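Local coordinates for protein GCN5-related N-acetyltransferase (Brucella melitensis biovar Abortus, PDB 4J3G) that probably transfers an acetyl group from acetyl-CoA to an amine substrate, perhaps the N-terminal alanine of a ribosomal protein, at residues D43-T55 and Q167-L179. Sequence-based numbering, arbitrary orientation.
With EDO (1,2-ethanediol), chain G.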
loop_
_atom_site.group_PDB
_atom_site.type_symbol
_atom_site.label_atom_id
_atom_site.label_comp_id
_atom_site.label_asym_id
_atom_site.label_seq_id
_atom_site.Cartn_x
_atom_site.Cartn_y
_atom_site.Cartn_z
ATOM N N ASP A 43 -19.691 -2.570 12.263
ATOM C CA ASP A 43 -20.069 -3.976 12.163
ATOM C C ASP A 43 -18.925 -4.764 11.529
ATOM O O ASP A 43 -18.512 -5.762 12.090
ATOM C CB ASP A 43 -21.335 -4.135 11.325
ATOM C CG ASP A 43 -22.096 -5.456 11.609
ATOM O OD1 ASP A 43 -21.502 -6.508 11.949
ATOM O OD2 ASP A 43 -23.338 -5.409 11.515
ATOM N N ALA A 44 -18.407 -4.265 10.404
ATOM C CA ALA A 44 -17.233 -4.913 9.731
ATOM C C ALA A 44 -16.000 -4.959 10.646
ATOM O O ALA A 44 -15.279 -5.989 10.703
ATOM C CB ALA A 44 -16.902 -4.231 8.436
ATOM N N VAL A 45 -15.753 -3.868 11.363
ATOM C CA VAL A 45 -14.624 -3.812 12.306
ATOM C C VAL A 45 -14.733 -4.873 13.417
ATOM O O VAL A 45 -13.742 -5.557 13.769
ATOM C CB VAL A 45 -14.517 -2.410 12.914
ATOM C CG1 VAL A 45 -13.514 -2.378 14.046
ATOM C CG2 VAL A 45 -14.129 -1.434 11.830
ATOM N N GLU A 46 -15.943 -5.010 13.953
ATOM C CA GLU A 46 -16.199 -5.892 15.095
ATOM C C GLU A 46 -16.299 -7.348 14.738
ATOM O O GLU A 46 -15.849 -8.193 15.512
ATOM C CB GLU A 46 -17.534 -5.507 15.738
ATOM C CG GLU A 46 -17.505 -4.165 16.407
ATOM C CD GLU A 46 -18.907 -3.646 16.756
ATOM O OE1 GLU A 46 -19.879 -4.441 16.864
ATOM O OE2 GLU A 46 -19.025 -2.423 16.890
ATOM N N ASN A 47 -16.898 -7.643 13.579
ATOM C CA ASN A 47 -17.450 -8.982 13.292
ATOM C C ASN A 47 -16.876 -9.685 12.063
ATOM O O ASN A 47 -17.399 -10.716 11.656
ATOM C CB ASN A 47 -18.958 -8.892 13.104
ATOM C CG ASN A 47 -19.654 -8.474 14.364
ATOM O OD1 ASN A 47 -19.291 -8.915 15.438
ATOM N ND2 ASN A 47 -20.600 -7.580 14.247
ATOM N N THR A 48 -15.858 -9.111 11.433
ATOM C CA THR A 48 -15.353 -9.701 10.172
ATOM C C THR A 48 -13.870 -9.498 9.996
ATOM O O THR A 48 -13.245 -8.653 10.650
ATOM C CB THR A 48 -16.053 -9.081 8.927
ATOM O OG1 THR A 48 -15.466 -7.816 8.619
ATOM C CG2 THR A 48 -17.555 -8.897 9.148
ATOM N N LEU A 49 -13.336 -10.195 8.993
ATOM C CA LEU A 49 -11.961 -9.946 8.523
ATOM C C LEU A 49 -11.883 -9.109 7.230
ATOM O O LEU A 49 -10.872 -9.120 6.524
ATOM C CB LEU A 49 -11.242 -11.273 8.341
ATOM C CG LEU A 49 -11.295 -12.218 9.521
ATOM C CD1 LEU A 49 -10.736 -13.576 9.119
ATOM C CD2 LEU A 49 -10.541 -11.609 10.705
ATOM N N ALA A 50 -12.918 -8.330 6.959
ATOM C CA ALA A 50 -12.950 -7.407 5.801
ATOM C C ALA A 50 -12.232 -6.057 5.979
ATOM O O ALA A 50 -11.958 -5.368 5.019
ATOM C CB ALA A 50 -14.394 -7.150 5.416
ATOM N N ILE A 51 -12.062 -5.628 7.204
ATOM C CA ILE A 51 -11.379 -4.427 7.515
ATOM C C ILE A 51 -10.428 -4.912 8.593
ATOM O O ILE A 51 -10.861 -5.549 9.527
ATOM C CB ILE A 51 -12.302 -3.338 8.130
ATOM C CG1 ILE A 51 -13.414 -2.960 7.150
ATOM C CG2 ILE A 51 -11.498 -2.077 8.465
ATOM C CD1 ILE A 51 -14.220 -1.728 7.531
ATOM N N TRP A 52 -9.133 -4.620 8.432
ATOM C CA TRP A 52 -8.108 -5.004 9.422
ATOM C C TRP A 52 -7.766 -3.830 10.322
ATOM O O TRP A 52 -6.600 -3.407 10.467
ATOM C CB TRP A 52 -6.862 -5.561 8.739
ATOM C CG TRP A 52 -7.133 -6.821 7.960
ATOM C CD1 TRP A 52 -8.295 -7.520 7.909
ATOM C CD2 TRP A 52 -6.206 -7.517 7.102
ATOM N NE1 TRP A 52 -8.155 -8.616 7.069
ATOM C CE2 TRP A 52 -6.883 -8.624 6.561
ATOM C CE3 TRP A 52 -4.885 -7.296 6.732
ATOM C CZ2 TRP A 52 -6.266 -9.527 5.697
ATOM C CZ3 TRP A 52 -4.282 -8.176 5.876
ATOM C CH2 TRP A 52 -4.972 -9.269 5.357
ATOM N N ASN A 53 -8.828 -3.233 10.830
ATOM C CA ASN A 53 -8.795 -2.357 11.997
ATOM C C ASN A 53 -9.669 -3.026 13.059
ATOM O O ASN A 53 -10.620 -3.710 12.704
ATOM C CB ASN A 53 -9.446 -1.022 11.661
ATOM C CG ASN A 53 -8.542 -0.084 10.859
ATOM O OD1 ASN A 53 -7.335 -0.270 10.766
ATOM N ND2 ASN A 53 -9.144 0.959 10.307
ATOM N N GLU A 54 -9.335 -2.853 14.326
ATOM C CA GLU A 54 -10.114 -3.428 15.433
ATOM C C GLU A 54 -10.810 -2.332 16.241
ATOM O O GLU A 54 -11.644 -2.623 17.112
ATOM C CB GLU A 54 -9.217 -4.327 16.341
ATOM C CG GLU A 54 -8.966 -5.685 15.709
ATOM C CD GLU A 54 -7.907 -6.567 16.401
ATOM O OE1 GLU A 54 -6.692 -6.323 16.205
ATOM O OE2 GLU A 54 -8.281 -7.574 17.056
ATOM N N THR A 55 -10.547 -1.077 15.899
ATOM C CA THR A 55 -10.977 0.033 16.724
ATOM C C THR A 55 -12.271 0.612 16.204
ATOM O O THR A 55 -12.348 1.034 15.066
ATOM C CB THR A 55 -9.915 1.130 16.748
ATOM O OG1 THR A 55 -8.711 0.596 17.292
ATOM C CG2 THR A 55 -10.367 2.314 17.629
ATOM N N GLN A 167 0.738 -13.296 6.066
ATOM C CA GLN A 167 0.937 -12.848 7.441
ATOM C C GLN A 167 1.187 -11.343 7.565
ATOM O O GLN A 167 1.832 -10.904 8.522
ATOM C CB GLN A 167 2.112 -13.606 8.104
ATOM C CG GLN A 167 2.058 -15.131 8.022
ATOM C CD GLN A 167 2.283 -15.784 9.378
ATOM O OE1 GLN A 167 3.109 -15.332 10.178
ATOM N NE2 GLN A 167 1.536 -16.838 9.651
ATOM N N VAL A 168 0.738 -10.590 6.592
ATOM C CA VAL A 168 0.965 -9.119 6.595
ATOM C C VAL A 168 -0.020 -8.350 7.436
ATOM O O VAL A 168 0.229 -7.200 7.762
ATOM C CB VAL A 168 0.997 -8.483 5.189
ATOM C CG1 VAL A 168 2.247 -8.878 4.478
ATOM C CG2 VAL A 168 -0.288 -8.706 4.416
ATOM N N GLY A 169 -1.119 -8.996 7.825
ATOM C CA GLY A 169 -2.089 -8.385 8.725
ATOM C C GLY A 169 -2.222 -9.162 10.008
ATOM O O GLY A 169 -1.789 -10.295 10.108
ATOM N N GLN A 170 -2.804 -8.512 10.997
ATOM C CA GLN A 170 -3.131 -9.167 12.228
ATOM C C GLN A 170 -4.491 -8.667 12.705
ATOM O O GLN A 170 -4.747 -7.465 12.715
ATOM C CB GLN A 170 -2.079 -8.878 13.291
ATOM C CG GLN A 170 -2.221 -9.804 14.479
ATOM C CD GLN A 170 -1.223 -9.502 15.554
ATOM O OE1 GLN A 170 -0.981 -8.330 15.886
ATOM N NE2 GLN A 170 -0.653 -10.550 16.136
ATOM N N LYS A 171 -5.337 -9.597 13.140
ATOM C CA LYS A 171 -6.627 -9.240 13.770
ATOM C C LYS A 171 -7.083 -10.398 14.660
ATOM O O LYS A 171 -6.868 -11.521 14.307
ATOM C CB LYS A 171 -7.692 -8.979 12.718
ATOM C CG LYS A 171 -8.890 -8.244 13.289
ATOM C CD LYS A 171 -9.840 -7.772 12.204
ATOM C CE LYS A 171 -11.035 -7.077 12.837
ATOM N NZ LYS A 171 -11.983 -6.465 11.862
ATOM N N PHE A 172 -7.710 -10.089 15.799
ATOM C CA PHE A 172 -8.182 -11.117 16.715
ATOM C C PHE A 172 -7.061 -12.078 17.095
ATOM O O PHE A 172 -7.292 -13.308 17.291
ATOM C CB PHE A 172 -9.347 -11.907 16.092
ATOM C CG PHE A 172 -10.497 -11.057 15.645
ATOM C CD1 PHE A 172 -11.015 -10.027 16.455
ATOM C CD2 PHE A 172 -11.096 -11.318 14.443
ATOM C CE1 PHE A 172 -12.108 -9.280 16.035
ATOM C CE2 PHE A 172 -12.178 -10.564 14.001
ATOM C CZ PHE A 172 -12.685 -9.550 14.794
ATOM N N GLY A 173 -5.835 -11.549 17.148
ATOM C CA GLY A 173 -4.654 -12.319 17.513
ATOM C C GLY A 173 -4.141 -13.257 16.435
ATOM O O GLY A 173 -3.222 -14.037 16.674
ATOM N N ARG A 174 -4.702 -13.178 15.238
ATOM C CA ARG A 174 -4.342 -14.093 14.154
ATOM C C ARG A 174 -3.530 -13.356 13.112
ATOM O O ARG A 174 -3.871 -12.204 12.798
ATOM C CB ARG A 174 -5.613 -14.599 13.470
ATOM C CG ARG A 174 -6.449 -15.488 14.329
ATOM C CD ARG A 174 -7.900 -15.440 13.910
ATOM N NE ARG A 174 -8.130 -15.979 12.565
ATOM C CZ ARG A 174 -9.342 -16.300 12.099
ATOM N NH1 ARG A 174 -10.438 -16.141 12.862
ATOM N NH2 ARG A 174 -9.462 -16.775 10.867
ATOM N N TRP A 175 -2.499 -14.005 12.552
ATOM C CA TRP A 175 -1.873 -13.481 11.325
ATOM C C TRP A 175 -2.781 -13.804 10.164
ATOM O O TRP A 175 -3.346 -14.887 10.106
ATOM C CB TRP A 175 -0.487 -14.050 11.039
ATOM C CG TRP A 175 0.537 -13.788 12.124
ATOM C CD1 TRP A 175 1.119 -14.734 12.924
ATOM C CD2 TRP A 175 1.093 -12.534 12.526
ATOM N NE1 TRP A 175 2.002 -14.154 13.789
ATOM C CE2 TRP A 175 2.005 -12.802 13.574
ATOM C CE3 TRP A 175 0.919 -11.212 12.111
ATOM C CZ2 TRP A 175 2.743 -11.795 14.212
ATOM C CZ3 TRP A 175 1.669 -10.213 12.752
ATOM C CH2 TRP A 175 2.551 -10.514 13.798
ATOM N N LEU A 176 -2.881 -12.856 9.235
ATOM C CA LEU A 176 -3.794 -12.897 8.118
ATOM C C LEU A 176 -3.046 -12.635 6.809
ATOM O O LEU A 176 -2.092 -11.817 6.757
ATOM C CB LEU A 176 -4.831 -11.801 8.277
ATOM C CG LEU A 176 -5.743 -11.933 9.515
ATOM C CD1 LEU A 176 -6.567 -10.693 9.631
ATOM C CD2 LEU A 176 -6.589 -13.195 9.460
ATOM N N ASP A 177 -3.538 -13.255 5.748
ATOM C CA ASP A 177 -2.917 -13.211 4.438
ATOM C C ASP A 177 -3.701 -12.295 3.535
ATOM O O ASP A 177 -4.946 -12.340 3.507
ATOM C CB ASP A 177 -2.860 -14.635 3.813
ATOM C CG ASP A 177 -1.997 -15.578 4.590
ATOM O OD1 ASP A 177 -1.239 -15.149 5.519
ATOM O OD2 ASP A 177 -2.104 -16.783 4.266
ATOM N N LEU A 178 -3.001 -11.443 2.784
ATOM C CA LEU A 178 -3.642 -10.484 1.896
ATOM C C LEU A 178 -3.496 -10.897 0.434
ATOM O O LEU A 178 -2.381 -10.942 -0.072
ATOM C CB LEU A 178 -3.051 -9.099 2.114
ATOM C CG LEU A 178 -3.622 -7.932 1.254
ATOM C CD1 LEU A 178 -5.028 -7.613 1.670
ATOM C CD2 LEU A 178 -2.784 -6.671 1.370
ATOM N N LEU A 179 -4.610 -11.146 -0.254
ATOM C CA LEU A 179 -4.576 -11.428 -1.677
ATOM C C LEU A 179 -4.895 -10.143 -2.412
ATOM O O LEU A 179 -5.857 -9.420 -2.045
ATOM C CB LEU A 179 -5.626 -12.476 -2.052
ATOM C CG LEU A 179 -5.868 -12.554 -3.564
ATOM C CD1 LEU A 179 -4.771 -13.219 -4.351
ATOM C CD2 LEU A 179 -7.137 -13.294 -3.828
HETATM C C1 EDO G . -8.973 -6.942 4.104
HETATM O O1 EDO G . -10.093 -6.667 3.238
HETATM C C2 EDO G . -7.793 -6.061 3.741
HETATM O O2 EDO G . -7.962 -4.849 4.437
HETATM O O HOH W 1 -4.855 -8.859 16.647
HETATM O O HOH W 2 -5.976 -4.876 13.941
#
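Lys171 reaches the C-terminal end of helix 34-47 and the loop after it, and its ammonium is gripped by main-chain carbonyls. Its chain is extended throughout, with CG anti to the backbone N (chi1 -164°). NZ donates to Val45 O at 2.7 Å, Thr48 O at 2.8 Å and Ile51 O at 2.7 Å. Asn53 O, a weak fourth acceptor, must share one of the three protons. The Thr48 and Ile51 carbonyls point almost straight at NZ.

A second polar link lies at the type I' turn from Lys171 to Arg174. Phe172 N donates to Glu54 OE2 (2.9 Å), meeting it from above the carboxylate plane. Water 1 joins Glu54 OE1 to Gly173 N. Trp52 NE1 donates to Leu49 O, tying the indole to its own loop.

Apolar and ring contacts complete the interface. The Trp52 indole lies between Leu176 CD1, 3.8 Å from the centroid of its five-membered ring, and an ethanediol molecule on the opposite face. CZ3 comes within 3.6 Å of Gly169 CA, at a classic beta bulge. Leu49 CD2 packs on Phe172, while CD1 lies over the Arg174 guanidinium.

The converging carbonyl dipoles would stabilise a charged Lys171, which ties helix end and loop to the GNAT domain's 160-171/174-184 hairpin.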